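Local coordinates for IL-4-inducing protein (Schistosoma mansoni, PDB 4EL6) that binds IgE through a crystallin fold and so triggers interleukin-4 release from basophils without need of antigen, at residues A[33-45]-A[69-81]. Sequence-based numbering, arbitrary orientation.
Sequences PPWTPGSVCVPFV and GLGHGTCIDDFTK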
ATOM      1  N   PRO A  33      13.848  -0.240  -9.421  1.00  9.10           N
ATOM      2  CA  PRO A  33      13.525   1.144  -9.090  1.00  9.71           C
ATOM      3  C   PRO A  33      12.159   1.229  -8.381  1.00  8.09           C
ATOM      4  O   PRO A  33      11.356   0.306  -8.367  1.00  7.53           O
ATOM      5  CB  PRO A  33      13.383   1.803 -10.468  1.00  9.66           C
ATOM      6  CG  PRO A  33      12.880   0.699 -11.303  1.00 11.85           C
ATOM      7  CD  PRO A  33      13.561  -0.547 -10.828  1.00 11.69           C
ATOM      8  N   PRO A  34      11.866   2.423  -7.853  1.00  8.77           N
ATOM      9  CA  PRO A  34      10.564   2.493  -7.132  1.00  8.52           C
ATOM     10  C   PRO A  34       9.332   2.189  -8.032  1.00  8.95           C
ATOM     11  O   PRO A  34       9.358   2.529  -9.205  1.00 10.52           O
ATOM     12  CB  PRO A  34      10.523   3.935  -6.587  1.00  8.61           C
ATOM     13  CG  PRO A  34      12.016   4.331  -6.549  1.00  9.62           C
ATOM     14  CD  PRO A  34      12.671   3.642  -7.722  1.00  9.25           C
ATOM     15  N   TRP A  35       8.306   1.562  -7.475  1.00  8.90           N
ATOM     16  CA  TRP A  35       7.048   1.280  -8.202  1.00  9.73           C
ATOM     17  C   TRP A  35       6.204   2.481  -8.315  1.00  9.45           C
ATOM     18  O   TRP A  35       6.018   3.160  -7.321  1.00  9.64           O
ATOM     19  CB  TRP A  35       6.330   0.179  -7.492  1.00 10.20           C
ATOM     20  CG  TRP A  35       7.034  -1.137  -7.673  1.00 11.93           C
ATOM     21  CD1 TRP A  35       8.335  -1.365  -8.156  1.00 12.55           C
ATOM     22  CD2 TRP A  35       6.510  -2.441  -7.343  1.00 12.06           C
ATOM     23  NE1 TRP A  35       8.602  -2.719  -8.137  1.00 14.62           N
ATOM     24  CE2 TRP A  35       7.545  -3.399  -7.676  1.00 13.45           C
ATOM     25  CE3 TRP A  35       5.306  -2.898  -6.820  1.00 14.11           C
ATOM     26  CZ2 TRP A  35       7.343  -4.774  -7.537  1.00 15.29           C
ATOM     27  CZ3 TRP A  35       5.150  -4.254  -6.656  1.00 15.95           C
ATOM     28  CH2 TRP A  35       6.145  -5.164  -7.009  1.00 14.73           C
ATOM     29  N   THR A  36       5.710   2.788  -9.519  1.00  9.38           N
ATOM     30  CA  THR A  36       4.909   4.004  -9.755  1.00  9.36           C
ATOM     31  C   THR A  36       3.540   3.662 -10.293  1.00  9.22           C
ATOM     32  O   THR A  36       3.231   3.900 -11.480  1.00 11.43           O
ATOM     33  CB  THR A  36       5.654   4.921 -10.722  1.00  9.19           C
ATOM     34  OG1 THR A  36       5.966   4.161 -11.917  1.00  9.73           O
ATOM     35  CG2 THR A  36       6.912   5.467 -10.055  1.00  9.86           C
ATOM     36  N   PRO A  37       2.665   3.073  -9.473  1.00  9.14           N
ATOM     37  CA  PRO A  37       1.331   2.718  -9.933  1.00  8.19           C
ATOM     38  C   PRO A  37       0.447   3.975 -10.122  1.00  8.69           C
ATOM     39  O   PRO A  37       0.658   5.064  -9.519  1.00  9.46           O
ATOM     40  CB  PRO A  37       0.800   1.897  -8.802  1.00  8.25           C
ATOM     41  CG  PRO A  37       1.426   2.529  -7.555  1.00  8.37           C
ATOM     42  CD  PRO A  37       2.824   2.797  -8.031  1.00  8.87           C
ATOM     43  N   GLY A  38      -0.545   3.813 -10.971  1.00  8.02           N
ATOM     44  CA  GLY A  38      -1.593   4.813 -11.162  1.00  7.68           C
ATOM     45  C   GLY A  38      -2.590   4.822 -10.048  1.00  7.26           C
ATOM     46  O   GLY A  38      -3.203   5.843  -9.804  1.00  6.93           O
ATOM     47  N   SER A  39      -2.907   3.662  -9.490  1.00  7.85           N
ATOM     48  CA  SER A  39      -3.843   3.522  -8.413  1.00  8.02           C
ATOM     49  C   SER A  39      -3.522   2.295  -7.554  1.00  8.17           C
ATOM     50  O   SER A  39      -2.877   1.413  -7.999  1.00  8.66           O
ATOM     51  CB  SER A  39      -5.316   3.498  -8.919  1.00  8.09           C
ATOM     52  OG  SER A  39      -5.480   2.586  -9.956  1.00  7.73           O
ATOM     53  N   VAL A  40      -4.016   2.279  -6.320  1.00  8.17           N
ATOM     54  CA  VAL A  40      -3.706   1.250  -5.350  1.00  8.66           C
ATOM     55  C   VAL A  40      -4.956   1.008  -4.533  1.00  8.83           C
ATOM     56  O   VAL A  40      -5.622   1.948  -4.130  1.00  8.87           O
ATOM     57  CB  VAL A  40      -2.595   1.725  -4.413  1.00  9.23           C
ATOM     58  CG1 VAL A  40      -2.315   0.730  -3.352  1.00  9.93           C
ATOM     59  CG2 VAL A  40      -1.353   2.113  -5.212  1.00  8.37           C
ATOM     60  N   CYS A  41      -5.251  -0.265  -4.257  1.00  9.51           N
ATOM     61  CA  CYS A  41      -6.383  -0.625  -3.429  1.00  9.24           C
ATOM     62  C   CYS A  41      -6.003  -1.744  -2.456  1.00  9.42           C
ATOM     63  O   CYS A  41      -5.124  -2.550  -2.707  1.00  9.23           O
ATOM     64  CB  CYS A  41      -7.464  -1.233  -4.276  1.00 10.33           C
ATOM     65  SG  CYS A  41      -8.170  -0.107  -5.520  1.00 11.51           S
ATOM     66  N   VAL A  42      -6.824  -1.864  -1.426  1.00  9.08           N
ATOM     67  CA  VAL A  42      -6.858  -2.995  -0.522  1.00 10.14           C
ATOM     68  C   VAL A  42      -8.292  -3.516  -0.500  1.00 11.24           C
ATOM     69  O   VAL A  42      -9.221  -2.741  -0.300  1.00 11.72           O
ATOM     70  CB  VAL A  42      -6.467  -2.607   0.907  1.00  9.70           C
ATOM     71  CG1 VAL A  42      -6.481  -3.851   1.777  1.00 10.94           C
ATOM     72  CG2 VAL A  42      -5.126  -1.884   0.950  1.00  9.93           C
ATOM     73  N   PRO A  43      -8.457  -4.794  -0.745  1.00 12.40           N
ATOM     74  CA  PRO A  43      -9.828  -5.355  -0.773  1.00 14.12           C
ATOM     75  C   PRO A  43     -10.573  -5.203   0.553  1.00 13.71           C
ATOM     76  O   PRO A  43      -9.978  -5.124   1.646  1.00 14.91           O
ATOM     77  CB  PRO A  43      -9.606  -6.823  -1.146  1.00 15.76           C
ATOM     78  CG  PRO A  43      -8.281  -6.900  -1.753  1.00 16.61           C
ATOM     79  CD  PRO A  43      -7.445  -5.766  -1.196  1.00 13.80           C
ATOM     80  N   PHE A  44     -11.912  -5.189   0.448  1.00 14.46           N
ATOM     81  CA  PHE A  44     -12.751  -5.215   1.576  1.00 15.99           C
ATOM     82  C   PHE A  44     -12.669  -6.573   2.232  1.00 18.27           C
ATOM     83  O   PHE A  44     -12.453  -7.544   1.563  1.00 21.33           O
ATOM     84  CB  PHE A  44     -14.182  -4.937   1.139  1.00 17.42           C
ATOM     85  CG  PHE A  44     -14.525  -3.478   1.132  1.00 18.21           C
ATOM     86  CD1 PHE A  44     -14.788  -2.827   2.326  1.00 19.46           C
ATOM     87  CD2 PHE A  44     -14.605  -2.754  -0.073  1.00 19.87           C
ATOM     88  CE1 PHE A  44     -15.122  -1.476   2.322  1.00 18.99           C
ATOM     89  CE2 PHE A  44     -14.980  -1.408  -0.092  1.00 19.20           C
ATOM     90  CZ  PHE A  44     -15.224  -0.757   1.105  1.00 18.44           C
ATOM     91  N   VAL A  45     -12.829  -6.588   3.533  1.00 21.38           N
ATOM     92  CA  VAL A  45     -12.902  -7.783   4.330  1.00 25.63           C
ATOM     93  C   VAL A  45     -14.309  -7.817   4.967  1.00 29.23           C
ATOM     94  O   VAL A  45     -15.242  -8.359   4.375  1.00 36.40           O
ATOM     95  CB  VAL A  45     -11.780  -7.709   5.401  1.00 28.25           C
ATOM     96  CG1 VAL A  45     -11.985  -8.737   6.496  1.00 34.76           C
ATOM     97  CG2 VAL A  45     -10.447  -7.939   4.722  1.00 28.68           C
ATOM     98  N   GLY A  69      -0.834   5.264   4.061  1.00  9.46           N
ATOM     99  CA  GLY A  69      -1.446   4.091   4.582  1.00  9.84           C
ATOM    100  C   GLY A  69      -2.830   3.894   3.977  1.00 10.03           C
ATOM    101  O   GLY A  69      -3.466   4.858   3.575  1.00 10.33           O
ATOM    102  N   LEU A  70      -3.226   2.628   3.846  1.00 10.51           N
ATOM    103  CA  LEU A  70      -4.514   2.239   3.250  1.00 11.71           C
ATOM    104  C   LEU A  70      -5.065   1.105   4.059  1.00 11.05           C
ATOM    105  O   LEU A  70      -4.402   0.063   4.287  1.00 10.17           O
ATOM    106  CB  LEU A  70      -4.425   1.707   1.801  1.00 12.00           C
ATOM    107  CG  LEU A  70      -3.850   2.563   0.701  1.00 14.46           C
ATOM    108  CD1 LEU A  70      -2.355   2.462   0.536  1.00 14.99           C
ATOM    109  CD2 LEU A  70      -4.585   2.064  -0.561  1.00 15.17           C
ATOM    110  N   GLY A  71      -6.269   1.331   4.531  1.00 12.05           N
ATOM    111  CA  GLY A  71      -7.057   0.265   5.161  1.00 12.08           C
ATOM    112  C   GLY A  71      -7.890  -0.590   4.198  1.00 11.70           C
ATOM    113  O   GLY A  71      -7.979  -0.353   2.992  1.00 10.55           O
ATOM    114  N   HIS A  72      -8.523  -1.642   4.734  1.00 11.82           N
ATOM    115  CA  HIS A  72      -9.261  -2.505   3.893  1.00 12.00           C
ATOM    116  C   HIS A  72     -10.432  -1.741   3.296  1.00 11.26           C
ATOM    117  O   HIS A  72     -11.102  -0.890   3.956  1.00 10.61           O
ATOM    118  CB  HIS A  72      -9.803  -3.741   4.626  1.00 13.64           C
ATOM    119  CG  HIS A  72     -10.974  -3.462   5.519  1.00 16.09           C
ATOM    120  ND1 HIS A  72     -12.242  -3.933   5.242  1.00 19.78           N
ATOM    121  CD2 HIS A  72     -11.076  -2.716   6.706  1.00 18.29           C
ATOM    122  CE1 HIS A  72     -13.083  -3.495   6.201  1.00 21.37           C
ATOM    123  NE2 HIS A  72     -12.389  -2.749   7.089  1.00 19.35           N
ATOM    124  N   GLY A  73     -10.645  -2.081   2.038  1.00 10.76           N
ATOM    125  CA  GLY A  73     -11.691  -1.472   1.209  1.00 13.02           C
ATOM    126  C   GLY A  73     -11.328  -0.093   0.652  1.00 14.69           C
ATOM    127  O   GLY A  73     -12.126   0.464  -0.082  1.00 21.75           O
ATOM    128  N   THR A  74     -10.154   0.454   0.942  1.00 13.39           N
ATOM    129  CA  THR A  74      -9.745   1.767   0.442  1.00 14.45           C
ATOM    130  C   THR A  74      -9.030   1.599  -0.937  1.00 13.74           C
ATOM    131  O   THR A  74      -8.174   0.680  -1.097  1.00 11.59           O
ATOM    132  CB  THR A  74      -8.798   2.458   1.449  1.00 16.23           C
ATOM    133  OG1 THR A  74      -9.631   2.822   2.578  1.00 19.47           O
ATOM    134  CG2 THR A  74      -8.117   3.784   0.861  1.00 19.66           C
ATOM    135  N   CYS A  75      -9.376   2.472  -1.898  1.00 11.84           N
ATOM    136  CA  CYS A  75      -8.547   2.714  -3.087  1.00 10.65           C
ATOM    137  C   CYS A  75      -8.006   4.151  -3.109  1.00 10.23           C
ATOM    138  O   CYS A  75      -8.707   5.123  -2.629  1.00 11.94           O
ATOM    139  CB  CYS A  75      -9.349   2.521  -4.368  1.00 10.67           C
ATOM    140  SG  CYS A  75      -9.833   0.812  -4.642  1.00 10.85           S
ATOM    141  N   ILE A  76      -6.751   4.308  -3.514  1.00  9.35           N
ATOM    142  CA  ILE A  76      -6.296   5.595  -3.970  1.00  9.29           C
ATOM    143  C   ILE A  76      -6.428   5.658  -5.489  1.00  9.24           C
ATOM    144  O   ILE A  76      -5.710   4.998  -6.213  1.00  8.63           O
ATOM    145  CB  ILE A  76      -4.863   5.892  -3.490  1.00  8.94           C
ATOM    146  CG1 ILE A  76      -4.829   5.833  -1.969  1.00  9.45           C
ATOM    147  CG2 ILE A  76      -4.450   7.247  -4.065  1.00  9.12           C
ATOM    148  CD1 ILE A  76      -3.451   5.863  -1.428  1.00  9.72           C
ATOM    149  N   ASP A  77      -7.451   6.388  -5.975  1.00  9.15           N
ATOM    150  CA  ASP A  77      -7.762   6.317  -7.378  1.00  9.05           C
ATOM    151  C   ASP A  77      -6.724   6.965  -8.294  1.00  9.14           C
ATOM    152  O   ASP A  77      -6.637   6.630  -9.476  1.00  9.20           O
ATOM    153  CB  ASP A  77      -9.116   7.027  -7.605  1.00  9.82           C
ATOM    154  CG  ASP A  77     -10.303   6.255  -7.072  1.00 10.52           C
ATOM    155  OD1 ASP A  77     -10.267   4.990  -6.979  1.00 10.05           O
ATOM    156  OD2 ASP A  77     -11.322   6.962  -6.824  1.00 10.93           O
ATOM    157  N   ASP A  78      -6.031   7.955  -7.781  1.00  9.05           N
ATOM    158  CA  ASP A  78      -4.927   8.568  -8.572  1.00  9.68           C
ATOM    159  C   ASP A  78      -3.698   8.738  -7.690  1.00 10.34           C
ATOM    160  O   ASP A  78      -3.485   9.740  -6.976  1.00 10.44           O
ATOM    161  CB  ASP A  78      -5.291   9.896  -9.248  1.00 10.82           C
ATOM    162  CG  ASP A  78      -4.181  10.401 -10.117  1.00 12.12           C
ATOM    163  OD1 ASP A  78      -3.040   9.830 -10.080  1.00 13.71           O
ATOM    164  OD2 ASP A  78      -4.487  11.275 -10.967  1.00 15.48           O
ATOM    165  N   PHE A  79      -2.900   7.673  -7.708  1.00 10.03           N
ATOM    166  CA  PHE A  79      -1.767   7.593  -6.804  1.00  9.00           C
ATOM    167  C   PHE A  79      -0.664   8.598  -7.213  1.00  9.57           C
ATOM    168  O   PHE A  79       0.104   9.018  -6.402  1.00 10.72           O
ATOM    169  CB  PHE A  79      -1.192   6.211  -6.828  1.00  8.71           C
ATOM    170  CG  PHE A  79      -0.168   5.973  -5.734  1.00  7.64           C
ATOM    171  CD1 PHE A  79      -0.602   5.733  -4.464  1.00  8.09           C
ATOM    172  CD2 PHE A  79       1.207   6.028  -5.979  1.00  8.06           C
ATOM    173  CE1 PHE A  79       0.305   5.540  -3.424  1.00  7.86           C
ATOM    174  CE2 PHE A  79       2.113   5.800  -4.947  1.00  7.49           C
ATOM    175  CZ  PHE A  79       1.668   5.615  -3.679  1.00  7.27           C
ATOM    176  N   THR A  80      -0.687   9.006  -8.466  1.00 10.94           N
ATOM    177  CA  THR A  80       0.265   9.976  -8.982  1.00 11.86           C
ATOM    178  C   THR A  80       0.092  11.304  -8.300  1.00 12.09           C
ATOM    179  O   THR A  80       1.020  12.103  -8.321  1.00 15.54           O
ATOM    180  CB  THR A  80       0.265  10.102 -10.548  1.00 12.34           C
ATOM    181  OG1 THR A  80      -0.780  10.983 -10.971  1.00 13.84           O
ATOM    182  CG2 THR A  80       0.097   8.733 -11.234  1.00 12.31           C
ATOM    183  N   LYS A  81      -1.090  11.560  -7.740  1.00 13.25           N
ATOM    184  CA  LYS A  81      -1.433  12.774  -7.040  1.00 13.71           C
ATOM    185  C   LYS A  81      -1.450  12.692  -5.534  1.00 13.01           C
ATOM    186  O   LYS A  81      -1.812  13.654  -4.822  1.00 12.66           O
ATOM    187  CB  LYS A  81      -2.771  13.297  -7.559  1.00 16.71           C
ATOM    188  CG  LYS A  81      -2.691  13.751  -9.007  1.00 21.06           C
ATOM    189  CD  LYS A  81      -4.060  14.289  -9.420  1.00 23.50           C
ATOM    190  CE  LYS A  81      -4.005  14.911 -10.805  1.00 30.94           C
ATOM    191  NZ  LYS A  81      -5.410  15.110 -11.303  1.00 34.57           N
TER
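C41 and C75 face each other as a non-hydrogen-bonded antiparallel pair, and their side chains join in a disulfide (SG to SG 2.1 Å, chi3 109°) that ties the short edge strand 75-76 covalently to strand 39-41. Backbone bonds continue the pairing on both sides of it. V40 and I76 exchange two, the shorter from I76 N to V40 O at 2.7 Å, and beyond them F79 N meets G38 O from above the carbonyl plane. On the other side of the disulfide V42 N is held by T74 O, and past it the type II turn from G71 to T74 offers G73 N to both V42 O and P43 O, each bond weak, while V45 N reaches H72 ND1 at 3.2 Å, 21° out of the imidazole plane. H72 CG sits between its backbone N and carbonyl carbon (chi1 75°), which turns an edge of the ring to F44 CA and V45 N.

Aromatic contacts mark both ends. G73 CA lies 3.2 Å from the F44 ring centroid, almost on the ring normal, a close CH-pi contact over the centre of one face. F79 receives V40 CG2 off-centre on its ring, and P37 CG approaches its CD2 to 3.8 Å.

On the V40 and I76 face, V40 CG1 meets L70 CD2 at 3.8 Å, and V42 CG2 packs on L70 CB. These contacts, with V42 on W55 of strand 52-58, join the two sheets of the crystallin fold; F79 also rests on L57. Strand 9-12 runs on the other side of 39-41 from 75-76, and G38 and S39 both face its Y12 in a classic beta bulge.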